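Local atomic coordinates of cell wall surface anchor family protein (Streptococcus agalactiae serogroup V, PDB entry 3TW0), a protein that probably serves as the adhesive tip subunit of a group B streptococcal pilus, binding host surfaces through a metal-binding von Willebrand factor type A domain. Residues E154-Q159 with K316-F321; F144-L149 with T306-G311; F341-S346 with E350-V355; V13-D18 with E39-L44. The protein carries 2 engineered substitutions. One frame throughout, in Å; residues are numbered along the deposited sequence.

Contact 1: residues E154-Q159 with K316-F321; sequences EILETQ and KGYDIF
Leu-156 sets one methyl over a face of the Tyr-318 ring, and this CH-pi contact is the apolar centre of the pair. CD1 of Leu-156 lies 4.0 Å from the centroid of the Tyr-318 ring, 24° off the ring normal. It is displaced toward the phenol end, and CZ of Tyr-318 is its nearest ring atom at 3.7 Å. The tyrosine takes an uncommon first torsion to reach this place: CG stands between the backbone N and the carbonyl carbon (chi1 51°). That swings the ring from the end of the loop toward the helix. The hydroxyl of Tyr-318 is hydrogen-bonded to the side chain of Asn-153, three residues before Leu-156 on the same helix, which ties down the far end of the ring. On the exposed side, Glu-157 and Lys-316 form a salt bridge, with 3.5 Å between OE2 of Glu-157 and NZ of Lys-316. The carboxylate is placed with some doubt, so the exact geometry of this bridge is uncertain. Lys-316 bends at its second torsion (chi2 -44°). The contact joins the last turns of helix 145-159 to the loop that leads into strand 319-324. Beneath it, Leu-156 also touches strands 11-18 and 165-172, and Tyr-318 rests on Ile-168 of the latter.

Contact 2: residues F144-L149 with T306-G311; sequences FTQKAL and TLYFNG
The ring of Tyr-308 meets Gln-146 and Leu-149 at a slant. The Gln-146 amide plane is turned 40° from that ring, and its NE2 comes within 3.3 Å of CB of Tyr-308. This is van der Waals contact. The amide's hydrogen bond instead runs from Tyr-180 N to OE1, and it helps fix the rotation of the group. Farther along, CB of Leu-149 lies 4.2 Å from CE2 of Tyr-308. The Phe-309 ring has OD1 of Asn-310 at its edge, in plane, while CD1 of Leu-149 approaches obliquely, 4.1 Å from CD1 of Phe-309. Gln-146 reaches across because its chain is extended, with CG opposite the backbone N (chi1 -179°). All four residues are buried. The two short helical segments run nearly parallel, at 17°, with their axes 10.1 Å apart. Thr-305 of helix 302-312 extends the seam by touching Gln-146 and Leu-149. The contact thus joins helix 302-312 to helix 145-159, which covers the parallel sheet and packs through Leu-149 on Leu-16 of strand 11-18.

Contact 3: residues F341-S346 with E350-V355; sequences FMQSIS and ENYCNV. Engineered in segment 350-355: Cys-353 (natural residue Thr).
Helix 335-344 ends at Ile-345, the first residue to leave helical angles, and the chain turns back so that Gln-343 and Tyr-352 come within 5.2 Å at their CA atoms. Tyr-352 carries most of the contact. The Met-342 chain bends at its last torsion (chi3 82°), which brings its methyl to the ring edge, with CE 3.4 Å from CE1 of Tyr-352. The sulfur makes an oblique Met-aromatic contact, SD lying 4.6 Å from the centroid of the Tyr-352 ring. Gln-343 packs with its aliphatic part, CG being 3.6 Å from CB of Tyr-352, and its amide stands almost perpendicular to the ring. Ser-346 OG donates to Met-342 O at 2.7 Å; Ile-345 N reaches the same oxygen from its opposite face. That hydroxyl is also hydrogen-bonded to Thr-322. Engineered Cys-353 points away and forms a disulfide with Cys-360. The contact closes the beta-alpha-beta unit of strand 319-324, helix 335-344 and edge strand 352-354, with helix 358-366 beyond Cys-353.

Contact 4: residues V13-D18 with E39-L44; sequences VVVLLD and EAVEKL
Val-15 packs against Val-41 and Leu-44, one turn apart on the same helix, and here the packing is tight. Its two methyls divide the work. CG1 of Val-15 meets CG2 of Val-41 at 3.7 Å, and CG2 of Val-15 meets CD2 of Leu-44 at 3.6 Å. The first torsion of Val-15 (chi1 177°) sets CG1 opposite the backbone N and CG2 opposite the carbonyl carbon, so one branch serves each partner. Val-15 and Leu-44 slide past one another in opposite directions, whereas Val-15 and Val-41 meet at a slant. The contact is looser toward both ends of the strand. CD1 of Leu-17 comes only to 4.1 Å from CG2 of Val-41, and Val-13 points to the helix without close contact. On the solvent side, Lys-43 is exposed and Glu-42 forms a salt bridge with Lys-126. No hydrogen bond crosses the contact. Asp-18, ending the strand, belongs to a magnesium site seen for this protein, although that metal is not bound to it in this model. Strand 11-18 and helix 33-48 run antiparallel, at 173° over these segments. The strand lies between strands 55-61 and 165-172. Helix 145-159 covers its other face, giving the helix-flanked parallel sheet of a von Willebrand factor type A domain.

Overall arrangement
Contacts 2, 3 and 4 are buried, while contact 1 runs from a buried apolar pair to an exposed charged one. Contacts 1 and 2 share helix 145-159, which packs on the sheet through Val-14 and Leu-16, on the other face of the strand used by contact 4. Contact 4 covers the opposite sheet face, so helices flank both sides, as in a von Willebrand factor type A fold. Its chemistry is purely aliphatic. Contact 2 joins two helices through aromatic, aliphatic and amide groups, and contact 3 adds sulfur and serine at the edge strand. Ile-320 touches Phe-309, linking contacts 1 and 2. Thr-306 and Ser-344 probably share a hydrogen bond between contacts 2 and 3.

Contact 1: residues E154-Q159 with K316-F321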
loop_
_atom_site.group_PDB
_atom_site.type_symbol
_atom_site.label_atom_id
_atom_site.label_comp_id
_atom_site.label_asym_id
_atom_site.label_seq_id
_atom_site.Cartn_x
_atom_site.Cartn_y
_atom_site.Cartn_z
ATOM N N GLU A 154 -10.462 5.512 -10.377
ATOM C CA GLU A 154 -10.998 6.851 -10.516
ATOM C C GLU A 154 -10.754 7.418 -11.924
ATOM O O GLU A 154 -11.692 7.946 -12.551
ATOM C CB GLU A 154 -10.423 7.766 -9.450
ATOM C CG GLU A 154 -10.768 9.233 -9.620
ATOM C CD GLU A 154 -10.127 10.103 -8.560
ATOM O OE1 GLU A 154 -9.078 9.692 -8.006
ATOM O OE2 GLU A 154 -10.678 11.201 -8.286
ATOM N N ILE A 155 -9.515 7.275 -12.411
ATOM C CA ILE A 155 -9.123 7.623 -13.776
ATOM C C ILE A 155 -10.055 6.985 -14.835
ATOM O O ILE A 155 -10.588 7.681 -15.695
ATOM C CB ILE A 155 -7.643 7.232 -14.037
ATOM C CG1 ILE A 155 -6.679 8.229 -13.373
ATOM C CG2 ILE A 155 -7.311 7.168 -15.535
ATOM C CD1 ILE A 155 -5.281 7.730 -13.388
ATOM N N LEU A 156 -10.237 5.671 -14.767
ATOM C CA LEU A 156 -11.102 4.967 -15.723
ATOM C C LEU A 156 -12.579 5.419 -15.643
ATOM O O LEU A 156 -13.205 5.696 -16.661
ATOM C CB LEU A 156 -10.974 3.462 -15.523
ATOM C CG LEU A 156 -9.649 2.899 -16.058
ATOM C CD1 LEU A 156 -9.364 1.533 -15.493
ATOM C CD2 LEU A 156 -9.638 2.877 -17.600
ATOM N N GLU A 157 -13.118 5.507 -14.432
ATOM C CA GLU A 157 -14.501 5.900 -14.234
ATOM C C GLU A 157 -14.757 7.354 -14.583
ATOM O O GLU A 157 -15.851 7.702 -15.011
ATOM C CB GLU A 157 -14.935 5.637 -12.797
ATOM C CG GLU A 157 -14.773 4.196 -12.398
ATOM C CD GLU A 157 -15.760 3.786 -11.325
ATOM O OE1 GLU A 157 -15.658 4.305 -10.187
ATOM O OE2 GLU A 157 -16.647 2.947 -11.647
ATOM N N THR A 158 -13.742 8.188 -14.403
ATOM C CA THR A 158 -13.810 9.621 -14.697
ATOM C C THR A 158 -13.603 9.910 -16.175
ATOM O O THR A 158 -14.239 10.797 -16.714
ATOM C CB THR A 158 -12.689 10.395 -13.946
ATOM O OG1 THR A 158 -12.625 9.940 -12.593
ATOM C CG2 THR A 158 -12.992 11.871 -13.923
ATOM N N GLN A 159 -12.696 9.174 -16.813
ATOM C CA GLN A 159 -12.167 9.575 -18.118
ATOM C C GLN A 159 -12.436 8.596 -19.272
ATOM O O GLN A 159 -12.230 8.946 -20.428
ATOM C CB GLN A 159 -10.652 9.812 -18.034
ATOM C CG GLN A 159 -10.178 10.841 -17.030
ATOM C CD GLN A 159 -8.652 10.863 -16.949
ATOM O OE1 GLN A 159 -7.950 10.488 -17.902
ATOM N NE2 GLN A 159 -8.133 11.281 -15.803
ATOM N N LYS A 316 -16.806 -3.451 -11.779
ATOM C CA LYS A 316 -16.789 -2.543 -12.939
ATOM C C LYS A 316 -16.673 -3.284 -14.275
ATOM O O LYS A 316 -16.892 -2.699 -15.342
ATOM C CB LYS A 316 -15.684 -1.489 -12.831
ATOM C CG LYS A 316 -15.814 -0.512 -11.665
ATOM C CD LYS A 316 -17.233 0.009 -11.486
ATOM C CE LYS A 316 -17.365 0.695 -10.146
ATOM N NZ LYS A 316 -18.765 0.984 -9.749
ATOM N N GLY A 317 -16.316 -4.562 -14.198
ATOM C CA GLY A 317 -16.355 -5.461 -15.334
ATOM C C GLY A 317 -15.246 -5.233 -16.327
ATOM O O GLY A 317 -15.388 -5.618 -17.492
ATOM N N TYR A 318 -14.137 -4.612 -15.909
ATOM C CA TYR A 318 -12.997 -4.518 -16.823
ATOM C C TYR A 318 -11.854 -5.445 -16.417
ATOM O O TYR A 318 -11.984 -6.182 -15.449
ATOM C CB TYR A 318 -12.538 -3.083 -17.074
ATOM C CG TYR A 318 -12.281 -2.248 -15.869
ATOM C CD1 TYR A 318 -11.173 -2.485 -15.064
ATOM C CD2 TYR A 318 -13.110 -1.155 -15.558
ATOM C CE1 TYR A 318 -10.928 -1.699 -13.969
ATOM C CE2 TYR A 318 -12.853 -0.355 -14.467
ATOM C CZ TYR A 318 -11.761 -0.640 -13.678
ATOM O OH TYR A 318 -11.497 0.131 -12.572
ATOM N N ASP A 319 -10.748 -5.410 -17.156
ATOM C CA ASP A 319 -9.672 -6.360 -16.911
ATOM C C ASP A 319 -8.625 -5.852 -15.946
ATOM O O ASP A 319 -8.240 -4.704 -16.012
ATOM C CB ASP A 319 -8.996 -6.755 -18.217
ATOM C CG ASP A 319 -9.908 -7.570 -19.090
ATOM O OD1 ASP A 319 -10.236 -8.698 -18.683
ATOM O OD2 ASP A 319 -10.313 -7.057 -20.142
ATOM N N ILE A 320 -8.144 -6.720 -15.067
ATOM C CA ILE A 320 -7.007 -6.350 -14.243
ATOM C C ILE A 320 -5.959 -7.441 -14.330
ATOM O O ILE A 320 -6.217 -8.603 -13.958
ATOM C CB ILE A 320 -7.382 -6.018 -12.771
ATOM C CG1 ILE A 320 -8.519 -4.962 -12.695
ATOM C CG2 ILE A 320 -6.128 -5.521 -12.018
ATOM C CD1 ILE A 320 -9.924 -5.542 -12.490
ATOM N N PHE A 321 -4.792 -7.063 -14.859
ATOM C CA PHE A 321 -3.665 -7.968 -14.974
ATOM C C PHE A 321 -2.579 -7.557 -13.987
ATOM O O PHE A 321 -2.222 -6.375 -13.922
ATOM C CB PHE A 321 -3.076 -7.960 -16.401
ATOM C CG PHE A 321 -4.050 -8.342 -17.487
ATOM C CD1 PHE A 321 -5.324 -8.815 -17.196
ATOM C CD2 PHE A 321 -3.678 -8.236 -18.823
ATOM C CE1 PHE A 321 -6.225 -9.178 -18.224
ATOM C CE2 PHE A 321 -4.565 -8.599 -19.848
ATOM C CZ PHE A 321 -5.843 -9.078 -19.541
#

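Contact 2: residues F144-L149 with T306-G311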
loop_
_atom_site.group_PDB
_atom_site.type_symbol
_atom_site.label_atom_id
_atom_site.label_comp_id
_atom_site.label_asym_id
_atom_site.label_seq_id
_atom_site.Cartn_x
_atom_site.Cartn_y
_atom_site.Cartn_z
ATOM N N PHE A 144 1.150 1.084 -0.491
ATOM C CA PHE A 144 -0.254 1.384 -0.257
ATOM C C PHE A 144 -1.004 1.043 -1.555
ATOM O O PHE A 144 -1.512 1.915 -2.248
ATOM C CB PHE A 144 -0.445 2.870 0.105
ATOM C CG PHE A 144 -1.755 3.172 0.785
ATOM C CD1 PHE A 144 -2.755 2.205 0.884
ATOM C CD2 PHE A 144 -2.003 4.441 1.285
ATOM C CE1 PHE A 144 -3.964 2.504 1.532
ATOM C CE2 PHE A 144 -3.213 4.747 1.936
ATOM C CZ PHE A 144 -4.184 3.778 2.073
ATOM N N THR A 145 -0.988 -0.227 -1.908
ATOM C CA THR A 145 -1.724 -0.736 -3.059
ATOM C C THR A 145 -3.182 -0.288 -3.151
ATOM O O THR A 145 -3.637 0.079 -4.232
ATOM C CB THR A 145 -1.587 -2.283 -3.113
ATOM O OG1 THR A 145 -0.188 -2.613 -3.248
ATOM C CG2 THR A 145 -2.321 -2.879 -4.320
ATOM N N GLN A 146 -3.911 -0.302 -2.033
ATOM C CA GLN A 146 -5.333 0.044 -2.072
ATOM C C GLN A 146 -5.536 1.443 -2.662
ATOM O O GLN A 146 -6.340 1.647 -3.565
ATOM C CB GLN A 146 -5.962 -0.013 -0.694
ATOM C CG GLN A 146 -7.480 0.325 -0.679
ATOM C CD GLN A 146 -8.089 0.108 0.669
ATOM O OE1 GLN A 146 -7.385 -0.227 1.629
ATOM N NE2 GLN A 146 -9.411 0.280 0.770
ATOM N N LYS A 147 -4.781 2.406 -2.145
ATOM C CA LYS A 147 -4.856 3.775 -2.640
ATOM C C LYS A 147 -4.573 3.867 -4.123
ATOM O O LYS A 147 -5.255 4.604 -4.826
ATOM C CB LYS A 147 -3.873 4.674 -1.862
ATOM C CG LYS A 147 -4.068 6.151 -2.113
ATOM C CD LYS A 147 -2.966 6.948 -1.384
ATOM C CE LYS A 147 -3.465 8.282 -0.865
ATOM N NZ LYS A 147 -4.058 9.098 -1.892
ATOM N N ALA A 148 -3.524 3.190 -4.593
ATOM C CA ALA A 148 -3.221 3.167 -6.030
ATOM C C ALA A 148 -4.355 2.557 -6.876
ATOM O O ALA A 148 -4.651 3.037 -7.977
ATOM C CB ALA A 148 -1.934 2.428 -6.297
ATOM N N LEU A 149 -4.959 1.474 -6.388
ATOM C CA LEU A 149 -6.101 0.870 -7.118
ATOM C C LEU A 149 -7.249 1.867 -7.243
ATOM O O LEU A 149 -7.855 2.005 -8.320
ATOM C CB LEU A 149 -6.562 -0.423 -6.429
ATOM C CG LEU A 149 -5.618 -1.604 -6.613
ATOM C CD1 LEU A 149 -5.896 -2.777 -5.597
ATOM C CD2 LEU A 149 -5.731 -2.101 -8.038
ATOM N N THR A 306 -7.937 -6.604 -0.797
ATOM C CA THR A 306 -8.723 -7.560 -1.624
ATOM C C THR A 306 -10.224 -7.273 -1.510
ATOM O O THR A 306 -10.940 -7.229 -2.521
ATOM C CB THR A 306 -8.418 -9.041 -1.221
ATOM O OG1 THR A 306 -7.016 -9.287 -1.344
ATOM C CG2 THR A 306 -9.175 -10.047 -2.116
ATOM N N LEU A 307 -10.674 -7.031 -0.284
ATOM C CA LEU A 307 -12.059 -6.698 -0.039
ATOM C C LEU A 307 -12.420 -5.398 -0.743
ATOM O O LEU A 307 -13.476 -5.286 -1.378
ATOM C CB LEU A 307 -12.344 -6.642 1.459
ATOM C CG LEU A 307 -12.359 -7.950 2.256
ATOM C CD1 LEU A 307 -12.306 -7.638 3.747
ATOM C CD2 LEU A 307 -13.589 -8.851 1.915
ATOM N N TYR A 308 -11.531 -4.409 -0.681
ATOM C CA TYR A 308 -11.812 -3.184 -1.394
ATOM C C TYR A 308 -11.846 -3.444 -2.899
ATOM O O TYR A 308 -12.731 -2.941 -3.602
ATOM C CB TYR A 308 -10.781 -2.078 -1.096
ATOM C CG TYR A 308 -10.863 -1.049 -2.171
ATOM C CD1 TYR A 308 -11.802 -0.033 -2.114
ATOM C CD2 TYR A 308 -10.078 -1.169 -3.309
ATOM C CE1 TYR A 308 -11.928 0.885 -3.152
ATOM C CE2 TYR A 308 -10.191 -0.269 -4.354
ATOM C CZ TYR A 308 -11.109 0.755 -4.265
ATOM O OH TYR A 308 -11.185 1.632 -5.325
ATOM N N PHE A 309 -10.888 -4.225 -3.391
ATOM C CA PHE A 309 -10.817 -4.561 -4.813
ATOM C C PHE A 309 -12.126 -5.223 -5.250
ATOM O O PHE A 309 -12.769 -4.792 -6.213
ATOM C CB PHE A 309 -9.630 -5.486 -5.085
ATOM C CG PHE A 309 -9.467 -5.872 -6.540
ATOM C CD1 PHE A 309 -8.712 -5.075 -7.417
ATOM C CD2 PHE A 309 -10.067 -7.042 -7.038
ATOM C CE1 PHE A 309 -8.579 -5.431 -8.781
ATOM C CE2 PHE A 309 -9.940 -7.395 -8.377
ATOM C CZ PHE A 309 -9.183 -6.609 -9.246
ATOM N N ASN A 310 -12.519 -6.259 -4.511
ATOM C CA ASN A 310 -13.694 -7.046 -4.862
ATOM C C ASN A 310 -15.002 -6.283 -4.704
ATOM O O ASN A 310 -15.980 -6.581 -5.365
ATOM C CB ASN A 310 -13.734 -8.353 -4.057
ATOM C CG ASN A 310 -12.696 -9.370 -4.528
ATOM O OD1 ASN A 310 -12.207 -9.288 -5.651
ATOM N ND2 ASN A 310 -12.357 -10.338 -3.665
ATOM N N GLY A 311 -15.023 -5.293 -3.830
ATOM C CA GLY A 311 -16.219 -4.500 -3.605
ATOM C C GLY A 311 -16.422 -3.379 -4.607
ATOM O O GLY A 311 -17.565 -3.009 -4.906
#

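Contact 3: residues F341-S346 with E350-V355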
loop_
_atom_site.group_PDB
_atom_site.type_symbol
_atom_site.label_atom_id
_atom_site.label_comp_id
_atom_site.label_asym_id
_atom_site.label_seq_id
_atom_site.Cartn_x
_atom_site.Cartn_y
_atom_site.Cartn_z
ATOM N N PHE A 341 -2.194 -13.066 -2.929
ATOM C CA PHE A 341 -2.666 -11.680 -2.911
ATOM C C PHE A 341 -2.759 -11.076 -4.312
ATOM O O PHE A 341 -3.796 -10.494 -4.681
ATOM C CB PHE A 341 -1.834 -10.770 -2.002
ATOM C CG PHE A 341 -2.204 -9.323 -2.170
ATOM C CD1 PHE A 341 -3.441 -8.859 -1.734
ATOM C CD2 PHE A 341 -1.365 -8.464 -2.867
ATOM C CE1 PHE A 341 -3.805 -7.510 -1.940
ATOM C CE2 PHE A 341 -1.709 -7.136 -3.073
ATOM C CZ PHE A 341 -2.914 -6.655 -2.614
ATOM N N MET A 342 -1.716 -11.248 -5.119
ATOM C CA MET A 342 -1.735 -10.709 -6.454
ATOM C C MET A 342 -2.815 -11.297 -7.319
ATOM O O MET A 342 -3.469 -10.573 -8.074
ATOM C CB MET A 342 -0.358 -10.818 -7.118
ATOM C CG MET A 342 0.654 -9.785 -6.584
ATOM S SD MET A 342 2.316 -9.966 -7.299
ATOM C CE MET A 342 2.069 -9.092 -8.824
ATOM N N GLN A 343 -3.020 -12.605 -7.172
ATOM C CA GLN A 343 -4.085 -13.340 -7.873
ATOM C C GLN A 343 -5.418 -12.819 -7.405
ATOM O O GLN A 343 -6.309 -12.609 -8.227
ATOM C CB GLN A 343 -3.985 -14.851 -7.581
ATOM C CG GLN A 343 -2.887 -15.557 -8.361
ATOM C CD GLN A 343 -2.524 -16.944 -7.804
ATOM O OE1 GLN A 343 -2.790 -17.270 -6.642
ATOM N NE2 GLN A 343 -1.893 -17.755 -8.645
ATOM N N SER A 344 -5.533 -12.584 -6.091
ATOM C CA SER A 344 -6.762 -12.041 -5.466
ATOM C C SER A 344 -7.219 -10.698 -6.048
ATOM O O SER A 344 -8.421 -10.415 -6.059
ATOM C CB SER A 344 -6.627 -11.923 -3.938
ATOM O OG SER A 344 -6.022 -10.676 -3.559
ATOM N N ILE A 345 -6.267 -9.885 -6.531
ATOM C CA ILE A 345 -6.583 -8.561 -7.097
ATOM C C ILE A 345 -6.319 -8.468 -8.615
ATOM O O ILE A 345 -5.928 -7.409 -9.145
ATOM C CB ILE A 345 -5.874 -7.427 -6.316
ATOM C CG1 ILE A 345 -4.345 -7.484 -6.490
ATOM C CG2 ILE A 345 -6.352 -7.468 -4.812
ATOM C CD1 ILE A 345 -3.567 -6.171 -6.014
ATOM N N SER A 346 -6.505 -9.599 -9.292
ATOM C CA SER A 346 -6.478 -9.692 -10.745
ATOM C C SER A 346 -7.839 -10.207 -11.187
ATOM O O SER A 346 -8.570 -10.793 -10.377
ATOM C CB SER A 346 -5.397 -10.672 -11.191
ATOM O OG SER A 346 -4.123 -10.309 -10.688
ATOM N N GLU A 350 -5.321 -16.713 -13.857
ATOM C CA GLU A 350 -4.301 -16.668 -14.905
ATOM C C GLU A 350 -3.949 -15.243 -15.370
ATOM O O GLU A 350 -3.137 -15.056 -16.309
ATOM C CB GLU A 350 -4.730 -17.536 -16.101
ATOM C CG GLU A 350 -5.825 -16.918 -16.971
ATOM C CD GLU A 350 -7.236 -17.319 -16.548
ATOM O OE1 GLU A 350 -7.414 -17.896 -15.446
ATOM O OE2 GLU A 350 -8.173 -17.062 -17.337
ATOM N N ASN A 351 -4.568 -14.240 -14.749
ATOM C CA ASN A 351 -4.205 -12.860 -15.057
ATOM C C ASN A 351 -3.185 -12.317 -14.065
ATOM O O ASN A 351 -2.786 -11.165 -14.162
ATOM C CB ASN A 351 -5.431 -11.964 -15.180
ATOM C CG ASN A 351 -6.281 -12.313 -16.393
ATOM O OD1 ASN A 351 -5.770 -12.519 -17.504
ATOM N ND2 ASN A 351 -7.580 -12.369 -16.191
ATOM N N TYR A 352 -2.797 -13.147 -13.103
ATOM C CA TYR A 352 -1.530 -12.983 -12.436
ATOM C C TYR A 352 -0.420 -13.743 -13.204
ATOM O O TYR A 352 -0.532 -14.934 -13.409
ATOM C CB TYR A 352 -1.546 -13.467 -10.970
ATOM C CG TYR A 352 -0.115 -13.520 -10.461
ATOM C CD1 TYR A 352 0.614 -12.343 -10.322
ATOM C CD2 TYR A 352 0.544 -14.741 -10.218
ATOM C CE1 TYR A 352 1.945 -12.345 -9.906
ATOM C CE2 TYR A 352 1.917 -14.749 -9.779
ATOM C CZ TYR A 352 2.598 -13.530 -9.651
ATOM O OH TYR A 352 3.915 -13.449 -9.248
ATOM N N CYS A 353 0.645 -13.052 -13.610
ATOM C CA CYS A 353 1.784 -13.700 -14.256
ATOM C C CYS A 353 3.045 -13.223 -13.559
ATOM O O CYS A 353 3.169 -12.027 -13.249
ATOM C CB CYS A 353 1.862 -13.325 -15.750
ATOM S SG CYS A 353 0.358 -13.599 -16.733
ATOM N N ASN A 354 3.985 -14.139 -13.309
ATOM C CA ASN A 354 5.339 -13.699 -13.017
ATOM C C ASN A 354 5.846 -13.009 -14.265
ATOM O O ASN A 354 5.440 -13.357 -15.391
ATOM C CB ASN A 354 6.277 -14.844 -12.635
ATOM C CG ASN A 354 7.516 -14.353 -11.886
ATOM O OD1 ASN A 354 8.463 -13.761 -12.479
ATOM N ND2 ASN A 354 7.504 -14.557 -10.562
ATOM N N VAL A 355 6.673 -11.995 -14.068
ATOM C CA VAL A 355 7.282 -11.283 -15.179
ATOM C C VAL A 355 8.129 -12.249 -16.022
ATOM O O VAL A 355 8.189 -12.127 -17.253
ATOM C CB VAL A 355 8.098 -10.055 -14.686
ATOM C CG1 VAL A 355 9.363 -10.500 -13.928
ATOM C CG2 VAL A 355 8.439 -9.118 -15.874
#

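Contact 4: residues V13-D18 with E39-L44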
loop_
_atom_site.group_PDB
_atom_site.type_symbol
_atom_site.label_atom_id
_atom_site.label_comp_id
_atom_site.label_asym_id
_atom_site.label_seq_id
_atom_site.Cartn_x
_atom_site.Cartn_y
_atom_site.Cartn_z
ATOM N N VAL A 13 -5.872 1.970 -21.003
ATOM C CA VAL A 13 -5.101 1.232 -20.024
ATOM C C VAL A 13 -4.510 2.144 -18.946
ATOM O O VAL A 13 -3.833 3.144 -19.262
ATOM C CB VAL A 13 -3.929 0.540 -20.689
ATOM C CG1 VAL A 13 -3.234 -0.438 -19.705
ATOM C CG2 VAL A 13 -4.374 -0.174 -21.948
ATOM N N VAL A 14 -4.727 1.787 -17.680
ATOM C CA VAL A 14 -3.981 2.427 -16.602
ATOM C C VAL A 14 -2.888 1.473 -16.123
ATOM O O VAL A 14 -3.180 0.348 -15.677
ATOM C CB VAL A 14 -4.888 2.872 -15.434
ATOM C CG1 VAL A 14 -4.078 3.614 -14.379
ATOM C CG2 VAL A 14 -5.985 3.760 -15.922
ATOM N N VAL A 15 -1.630 1.925 -16.207
ATOM C CA VAL A 15 -0.529 1.193 -15.576
ATOM C C VAL A 15 -0.400 1.578 -14.074
ATOM O O VAL A 15 -0.358 2.778 -13.705
ATOM C CB VAL A 15 0.830 1.343 -16.336
ATOM C CG1 VAL A 15 1.936 0.614 -15.584
ATOM C CG2 VAL A 15 0.734 0.766 -17.756
ATOM N N LEU A 16 -0.392 0.560 -13.216
ATOM C CA LEU A 16 -0.122 0.744 -11.813
ATOM C C LEU A 16 1.283 0.263 -11.556
ATOM O O LEU A 16 1.568 -0.923 -11.755
ATOM C CB LEU A 16 -1.083 -0.075 -10.941
ATOM C CG LEU A 16 -2.403 0.518 -10.495
ATOM C CD1 LEU A 16 -3.063 -0.365 -9.446
ATOM C CD2 LEU A 16 -2.206 1.941 -9.968
ATOM N N LEU A 17 2.165 1.173 -11.152
ATOM C CA LEU A 17 3.567 0.831 -10.884
ATOM C C LEU A 17 3.927 1.015 -9.411
ATOM O O LEU A 17 3.893 2.122 -8.907
ATOM C CB LEU A 17 4.523 1.647 -11.797
ATOM C CG LEU A 17 6.039 1.497 -11.629
ATOM C CD1 LEU A 17 6.488 0.056 -11.794
ATOM C CD2 LEU A 17 6.827 2.451 -12.553
ATOM N N ASP A 18 4.274 -0.090 -8.756
ATOM C CA ASP A 18 4.735 -0.160 -7.368
ATOM C C ASP A 18 6.179 0.404 -7.319
ATOM O O ASP A 18 7.080 -0.100 -7.992
ATOM C CB ASP A 18 4.662 -1.649 -6.954
ATOM C CG ASP A 18 5.103 -1.925 -5.506
ATOM O OD1 ASP A 18 5.750 -1.066 -4.859
ATOM O OD2 ASP A 18 4.834 -3.052 -5.021
ATOM N N GLU A 39 11.059 -1.491 -16.899
ATOM C CA GLU A 39 11.214 -2.017 -18.266
ATOM C C GLU A 39 9.956 -2.694 -18.776
ATOM O O GLU A 39 9.559 -2.531 -19.934
ATOM C CB GLU A 39 12.437 -2.926 -18.340
ATOM C CG GLU A 39 13.720 -2.082 -18.223
ATOM C CD GLU A 39 14.984 -2.895 -18.296
ATOM O OE1 GLU A 39 14.917 -4.139 -18.134
ATOM O OE2 GLU A 39 16.041 -2.283 -18.520
ATOM N N ALA A 40 9.296 -3.422 -17.890
ATOM C CA ALA A 40 8.049 -4.082 -18.239
ATOM C C ALA A 40 7.010 -3.034 -18.624
ATOM O O ALA A 40 6.334 -3.174 -19.650
ATOM C CB ALA A 40 7.562 -4.919 -17.068
ATOM N N VAL A 41 6.886 -1.987 -17.809
ATOM C CA VAL A 41 6.001 -0.844 -18.144
ATOM C C VAL A 41 6.333 -0.219 -19.514
ATOM O O VAL A 41 5.455 -0.062 -20.361
ATOM C CB VAL A 41 6.003 0.240 -17.035
ATOM C CG1 VAL A 41 5.162 1.466 -17.463
ATOM C CG2 VAL A 41 5.501 -0.334 -15.736
ATOM N N GLU A 42 7.602 0.127 -19.742
ATOM C CA GLU A 42 8.025 0.607 -21.072
ATOM C C GLU A 42 7.504 -0.286 -22.201
ATOM O O GLU A 42 7.006 0.211 -23.225
ATOM C CB GLU A 42 9.549 0.662 -21.155
ATOM C CG GLU A 42 10.135 1.981 -20.689
ATOM C CD GLU A 42 11.637 1.939 -20.463
ATOM O OE1 GLU A 42 12.265 0.859 -20.565
ATOM O OE2 GLU A 42 12.202 3.007 -20.154
ATOM N N LYS A 43 7.621 -1.600 -22.013
ATOM C CA LYS A 43 7.210 -2.570 -23.044
ATOM C C LYS A 43 5.702 -2.568 -23.198
ATOM O O LYS A 43 5.177 -2.675 -24.306
ATOM C CB LYS A 43 7.692 -3.989 -22.711
ATOM C CG LYS A 43 8.923 -4.474 -23.488
ATOM C CD LYS A 43 10.198 -4.570 -22.615
ATOM C CE LYS A 43 10.160 -5.752 -21.622
ATOM N NZ LYS A 43 9.571 -6.985 -22.209
ATOM N N LEU A 44 4.995 -2.423 -22.086
ATOM C CA LEU A 44 3.538 -2.418 -22.159
ATOM C C LEU A 44 3.024 -1.160 -22.877
ATOM O O LEU A 44 2.214 -1.243 -23.807
ATOM C CB LEU A 44 2.916 -2.625 -20.783
ATOM C CG LEU A 44 1.400 -2.638 -20.880
ATOM C CD1 LEU A 44 0.833 -3.964 -21.389
ATOM C CD2 LEU A 44 0.875 -2.329 -19.564
#